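Local coordinates for hemolysin-related protein (Vibrio cholerae serotype O1, PDB 6MLT) that is a secreted, metal-binding protein of the biofilm matrix that probably helps biofilms adhere to surfaces, in part through a lectin-like domain that is thought to bind carbohydrate, at residues S115-A118 with L119-Y122; E197-N201 with G202-Q206. All coordinates share one frame; numbering follows the deposited sequence.

Contact 1. Residues S115-A118 with L119-Y122; sequences STSA and LTPY
T116 and Y122 meet across the mouth of a short loop, where a threonine hydroxyl takes hold of a backbone carbonyl. Followed outward, the T116 side chain starts at CB, which lies 3.6 Å from Y122 O. Its hydroxyl crosses the loop because it is swung opposite the residue's own backbone N (chi1 -165°), and T116 OG1 donates to Y122 O over 2.7 Å. It approaches from above the plane of that carbonyl, about 40° out of it, and so does not follow a lone pair. The same hydroxyl oxygen lies against the methyl T120 CG2 at 3.6 Å, and K138 NZ supplies it with a further hydrogen bond.

Farther along, the chain reverses through a type I beta turn from S117 to T120. S117 is rotated so that OG sits between its backbone N and carbonyl carbon, and from there S117 OG accepts L119 N at 2.9 Å, tying a side chain to the turn's own backbone. T120 OG1 then accepts from Y122 N at 3.2 Å, the signature of an ST turn, which leads the chain out of the bend. One water donates to T120 O and, weakly, to A118 O.

The loop falls in the FG-GAP-like repeat region and links strands 112-115 and 122-126, the two middle strands of a four-stranded antiparallel sheet. P121 and Y122 rest on the neighbouring strand 132-137, while A118 leans on V146 from another loop.

Contact 2. Residues E197-N201 with G202-Q206; sequences EVFAN and GTLYQ. With NA (sodium ion), chain F.
T203 CG2 sits over one face of the Y205 ring, nearer its rim than its centre, 3.4 Å from the plane; V198 O approaches the ring's edge, with Y205 CD1 as the nearest ring atom at 3.5 Å. Also at that ring's edge, in plane, is a water that joins Y205 OH to A200 O. The F199 ring meets the turn obliquely, with F199 CZ 3.5 Å from G202 CA. F199 chi1 of -178° swings the ring away from its own backbone N and along the hairpin, while F199 CB packs on L204 CD1 at 3.8 Å.

These rings flank a tight antiparallel hairpin closed by a type I' turn, A200 to T203. V198 with Y205 and A200 with T203 are hydrogen-bonded pairs; F199 with L204 is the non-hydrogen-bonded pair between them. Positive phi at N201 and G202 (53° and 87°) makes the turn, a conformation that glycine readily adopts at G202. The hairpin supplies the two middle strands of a four-stranded sheet, as in a propeller blade.

At its open end the E197 chain bends after CB and grips sodium with both carboxylate oxygens, E197 OE1 at 2.6 Å and E197 OE2 at 2.5 Å. D189, N191, D193 and Q195 complete the site, and S190 OG hydrogen-bonds to E197 OE1. A water bridges E197 OE2 to Q206 NE2. T203 OG1 has Q214 as partner, and N201 OD1 accepts from V221 N.

Overall arrangement
From the N terminus the chain first reaches contact 1, which closes the loop between strands 112-115 and 122-126, and only later contact 2, the hairpin of strands 197-200 and 203-205. The two are in series, neither nested nor crossed. Each joins the second and third strands of its own four-stranded antiparallel sheet, and a further such sheet, from strand 150-152 to strand 174-178, comes between them in sequence. This recurrence is consistent with propeller blades built on one plan, with a longer connection at 116-121 and a tight turn at 200-203. Their centres lie 23 Å apart and their nearest atoms about 14 Å, without touching.

Contact 1. Residues S115-A118 with L119-Y122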
ATOM      1  N   SER A 115      21.128   6.957   7.431  1.00 14.39           N
ATOM      2  CA  SER A 115      21.657   7.417   6.151  1.00 16.39           C
ATOM      3  C   SER A 115      23.086   6.925   5.984  1.00 17.72           C
ATOM      4  O   SER A 115      23.704   6.409   6.920  1.00 18.76           O
ATOM      5  CB  SER A 115      21.616   8.943   6.051  1.00 21.72           C
ATOM      6  OG  SER A 115      22.677   9.524   6.785  1.00 22.68           O
ATOM      7  N   THR A 116      23.617   7.122   4.779  1.00 17.30           N
ATOM      8  CA  THR A 116      25.033   6.892   4.525  1.00 17.15           C
ATOM      9  C   THR A 116      25.453   7.736   3.327  1.00 18.45           C
ATOM     10  O   THR A 116      24.636   8.424   2.704  1.00 18.45           O
ATOM     11  CB  THR A 116      25.326   5.402   4.307  1.00 20.30           C
ATOM     12  OG1 THR A 116      26.742   5.168   4.402  1.00 20.32           O
ATOM     13  CG2 THR A 116      24.818   4.933   2.948  1.00 21.20           C
ATOM     14  N   SER A 117      26.748   7.686   3.022  1.00 15.62           N
ATOM     15  CA  SER A 117      27.304   8.308   1.831  1.00 20.32           C
ATOM     16  C   SER A 117      28.404   7.411   1.287  1.00 21.57           C
ATOM     17  O   SER A 117      28.811   6.436   1.922  1.00 19.78           O
ATOM     18  CB  SER A 117      27.869   9.701   2.134  1.00 21.31           C
ATOM     19  OG  SER A 117      29.192   9.584   2.630  1.00 19.74           O
ATOM     20  N   ALA A 118      28.906   7.765   0.105  1.00 20.28           N
ATOM     21  CA  ALA A 118      30.035   7.045  -0.463  1.00 18.78           C
ATOM     22  C   ALA A 118      31.344   7.403   0.218  1.00 21.30           C
ATOM     23  O   ALA A 118      32.363   6.767  -0.066  1.00 23.72           O
ATOM     24  CB  ALA A 118      30.138   7.331  -1.961  1.00 21.46           C
ATOM     25  N   LEU A 119      31.338   8.403   1.099  1.00 21.26           N
ATOM     26  CA  LEU A 119      32.543   8.909   1.735  1.00 23.52           C
ATOM     27  C   LEU A 119      32.786   8.309   3.115  1.00 25.23           C
ATOM     28  O   LEU A 119      33.829   8.587   3.712  1.00 26.15           O
ATOM     29  CB  LEU A 119      32.464  10.438   1.866  1.00 23.94           C
ATOM     30  CG  LEU A 119      32.033  11.192   0.603  1.00 32.56           C
ATOM     31  CD1 LEU A 119      31.962  12.686   0.878  1.00 37.05           C
ATOM     32  CD2 LEU A 119      32.975  10.912  -0.553  1.00 35.41           C
ATOM     33  N   THR A 120      31.848   7.520   3.637  1.00 20.89           N
ATOM     34  CA  THR A 120      31.964   6.920   4.957  1.00 20.77           C
ATOM     35  C   THR A 120      31.846   5.402   4.857  1.00 19.05           C
ATOM     36  O   THR A 120      31.121   4.889   3.997  1.00 19.47           O
ATOM     37  CB  THR A 120      30.885   7.439   5.921  1.00 22.23           C
ATOM     38  OG1 THR A 120      30.986   6.763   7.179  1.00 23.68           O
ATOM     39  CG2 THR A 120      29.500   7.193   5.375  1.00 21.05           C
ATOM     40  N   PRO A 121      32.536   4.655   5.720  1.00 19.52           N
ATOM     41  CA  PRO A 121      32.345   3.199   5.761  1.00 19.69           C
ATOM     42  C   PRO A 121      31.167   2.744   6.609  1.00 18.12           C
ATOM     43  O   PRO A 121      30.976   1.534   6.766  1.00 18.10           O
ATOM     44  CB  PRO A 121      33.671   2.700   6.356  1.00 23.96           C
ATOM     45  CG  PRO A 121      34.180   3.819   7.168  1.00 26.27           C
ATOM     46  CD  PRO A 121      33.670   5.093   6.553  1.00 23.35           C
ATOM     47  N   TYR A 122      30.366   3.672   7.131  1.00 17.03           N
ATOM     48  CA  TYR A 122      29.310   3.362   8.085  1.00 17.70           C
ATOM     49  C   TYR A 122      27.943   3.794   7.579  1.00 18.43           C
ATOM     50  O   TYR A 122      27.802   4.814   6.897  1.00 18.09           O
ATOM     51  CB  TYR A 122      29.568   4.043   9.445  1.00 17.23           C
ATOM     52  CG  TYR A 122      30.734   3.414  10.145  1.00 17.15           C
ATOM     53  CD1 TYR A 122      30.599   2.188  10.776  1.00 17.86           C
ATOM     54  CD2 TYR A 122      31.989   4.011  10.127  1.00 18.63           C
ATOM     55  CE1 TYR A 122      31.667   1.582  11.382  1.00 17.86           C
ATOM     56  CE2 TYR A 122      33.068   3.409  10.732  1.00 18.09           C
ATOM     57  CZ  TYR A 122      32.899   2.191  11.360  1.00 19.84           C
ATOM     58  OH  TYR A 122      33.965   1.570  11.963  1.00 23.61           O
TER
HETATM   59  O   HOH W   1      32.373   3.776   1.559  1.00 36.50           O

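Contact 2. Residues E197-N201 with G202-Q206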
ATOM      1  N   GLU A 197      10.301 -11.498   2.964  1.00 20.85           N
ATOM      2  CA  GLU A 197      11.420 -11.610   2.050  1.00 21.24           C
ATOM      3  C   GLU A 197      11.889 -10.219   1.633  1.00 19.51           C
ATOM      4  O   GLU A 197      11.194  -9.218   1.833  1.00 19.33           O
ATOM      5  CB  GLU A 197      11.024 -12.438   0.826  1.00 21.80           C
ATOM      6  CG  GLU A 197      10.821 -13.938   1.093  1.00 25.86           C
ATOM      7  CD  GLU A 197       9.649 -14.252   2.021  1.00 31.67           C
ATOM      8  OE1 GLU A 197       8.488 -13.952   1.656  1.00 30.67           O
ATOM      9  OE2 GLU A 197       9.894 -14.800   3.120  1.00 31.67           O
ATOM     10  N   VAL A 198      13.087 -10.163   1.056  1.00 19.31           N
ATOM     11  CA  VAL A 198      13.713  -8.913   0.638  1.00 17.25           C
ATOM     12  C   VAL A 198      13.830  -8.928  -0.880  1.00 17.05           C
ATOM     13  O   VAL A 198      14.416  -9.851  -1.457  1.00 19.49           O
ATOM     14  CB  VAL A 198      15.092  -8.720   1.291  1.00 18.62           C
ATOM     15  CG1 VAL A 198      15.746  -7.442   0.799  1.00 18.29           C
ATOM     16  CG2 VAL A 198      14.968  -8.682   2.803  1.00 19.79           C
ATOM     17  N   PHE A 199      13.284  -7.906  -1.527  1.00 16.71           N
ATOM     18  CA  PHE A 199      13.362  -7.765  -2.976  1.00 17.07           C
ATOM     19  C   PHE A 199      14.280  -6.600  -3.307  1.00 18.79           C
ATOM     20  O   PHE A 199      14.015  -5.462  -2.902  1.00 18.33           O
ATOM     21  CB  PHE A 199      11.987  -7.542  -3.599  1.00 18.62           C
ATOM     22  CG  PHE A 199      12.025  -7.445  -5.090  1.00 19.13           C
ATOM     23  CD1 PHE A 199      12.145  -8.585  -5.862  1.00 22.52           C
ATOM     24  CD2 PHE A 199      11.986  -6.213  -5.721  1.00 21.60           C
ATOM     25  CE1 PHE A 199      12.194  -8.502  -7.238  1.00 23.38           C
ATOM     26  CE2 PHE A 199      12.035  -6.123  -7.097  1.00 24.20           C
ATOM     27  CZ  PHE A 199      12.143  -7.269  -7.857  1.00 24.92           C
ATOM     28  N   ALA A 200      15.344  -6.880  -4.056  1.00 21.59           N
ATOM     29  CA  ALA A 200      16.334  -5.861  -4.374  1.00 21.19           C
ATOM     30  C   ALA A 200      16.934  -6.164  -5.739  1.00 19.67           C
ATOM     31  O   ALA A 200      17.503  -7.241  -5.946  1.00 17.60           O
ATOM     32  CB  ALA A 200      17.424  -5.804  -3.298  1.00 22.89           C
ATOM     33  N   ASN A 201      16.790  -5.216  -6.664  1.00 18.86           N
ATOM     34  CA  ASN A 201      17.395  -5.298  -7.991  1.00 17.48           C
ATOM     35  C   ASN A 201      17.033  -6.607  -8.689  1.00 18.17           C
ATOM     36  O   ASN A 201      17.879  -7.290  -9.270  1.00 18.29           O
ATOM     37  CB  ASN A 201      18.913  -5.121  -7.898  1.00 19.21           C
ATOM     38  CG  ASN A 201      19.562  -4.880  -9.250  1.00 22.40           C
ATOM     39  OD1 ASN A 201      18.887  -4.754 -10.275  1.00 19.84           O
ATOM     40  ND2 ASN A 201      20.884  -4.809  -9.252  1.00 24.37           N
ATOM     41  N   GLY A 202      15.747  -6.952  -8.640  1.00 16.24           N
ATOM     42  CA  GLY A 202      15.242  -8.103  -9.348  1.00 19.24           C
ATOM     43  C   GLY A 202      15.340  -9.419  -8.605  1.00 20.66           C
ATOM     44  O   GLY A 202      14.718 -10.399  -9.038  1.00 21.04           O
ATOM     45  N   THR A 203      16.089  -9.480  -7.508  1.00 18.57           N
ATOM     46  CA  THR A 203      16.277 -10.720  -6.765  1.00 18.77           C
ATOM     47  C   THR A 203      15.422 -10.713  -5.507  1.00 19.16           C
ATOM     48  O   THR A 203      15.434  -9.737  -4.751  1.00 19.63           O
ATOM     49  CB  THR A 203      17.743 -10.912  -6.380  1.00 19.01           C
ATOM     50  OG1 THR A 203      18.556 -10.887  -7.557  1.00 19.68           O
ATOM     51  CG2 THR A 203      17.942 -12.238  -5.668  1.00 19.41           C
ATOM     52  N   LEU A 204      14.702 -11.811  -5.275  1.00 16.93           N
ATOM     53  CA  LEU A 204      13.986 -12.025  -4.024  1.00 17.44           C
ATOM     54  C   LEU A 204      14.811 -12.952  -3.136  1.00 18.87           C
ATOM     55  O   LEU A 204      15.146 -14.076  -3.538  1.00 18.52           O
ATOM     56  CB  LEU A 204      12.591 -12.614  -4.261  1.00 17.93           C
ATOM     57  CG  LEU A 204      11.695 -12.582  -3.015  1.00 17.65           C
ATOM     58  CD1 LEU A 204      11.282 -11.150  -2.697  1.00 17.05           C
ATOM     59  CD2 LEU A 204      10.472 -13.472  -3.181  1.00 21.22           C
ATOM     60  N   TYR A 205      15.140 -12.473  -1.936  1.00 19.31           N
ATOM     61  CA  TYR A 205      15.856 -13.240  -0.930  1.00 18.96           C
ATOM     62  C   TYR A 205      14.949 -13.528   0.259  1.00 20.11           C
ATOM     63  O   TYR A 205      14.106 -12.705   0.627  1.00 18.88           O
ATOM     64  CB  TYR A 205      17.082 -12.487  -0.394  1.00 19.50           C
ATOM     65  CG  TYR A 205      18.023 -11.894  -1.415  1.00 18.18           C
ATOM     66  CD1 TYR A 205      17.852 -10.595  -1.874  1.00 19.35           C
ATOM     67  CD2 TYR A 205      19.122 -12.609  -1.868  1.00 17.11           C
ATOM     68  CE1 TYR A 205      18.729 -10.036  -2.787  1.00 19.70           C
ATOM     69  CE2 TYR A 205      20.010 -12.055  -2.779  1.00 19.13           C
ATOM     70  CZ  TYR A 205      19.804 -10.772  -3.235  1.00 18.98           C
ATOM     71  OH  TYR A 205      20.675 -10.222  -4.147  1.00 19.68           O
ATOM     72  N   GLN A 206      15.150 -14.688   0.881  1.00 18.52           N
ATOM     73  CA  GLN A 206      14.693 -14.858   2.252  1.00 19.28           C
ATOM     74  C   GLN A 206      15.452 -13.888   3.148  1.00 19.86           C
ATOM     75  O   GLN A 206      16.481 -13.324   2.763  1.00 21.42           O
ATOM     76  CB  GLN A 206      14.884 -16.302   2.718  1.00 22.48           C
ATOM     77  CG  GLN A 206      13.982 -17.287   1.995  1.00 29.27           C
ATOM     78  CD  GLN A 206      14.059 -18.694   2.563  1.00 37.22           C
ATOM     79  OE1 GLN A 206      15.139 -19.264   2.697  1.00 35.71           O
ATOM     80  NE2 GLN A 206      12.909 -19.256   2.904  1.00 45.37           N
TER
HETATM   81 NA    NA F1005       7.434 -15.053   3.720  1.00 23.94          NA
HETATM   82  O   HOH W   2      10.180 -17.494   3.373  1.00 32.23           O
HETATM   83  O   HOH W   3      20.151  -7.848  -4.997  1.00 24.08           O
HETATM   84  O   HOH W   4      20.036  -8.882  -8.576  1.00 29.37           O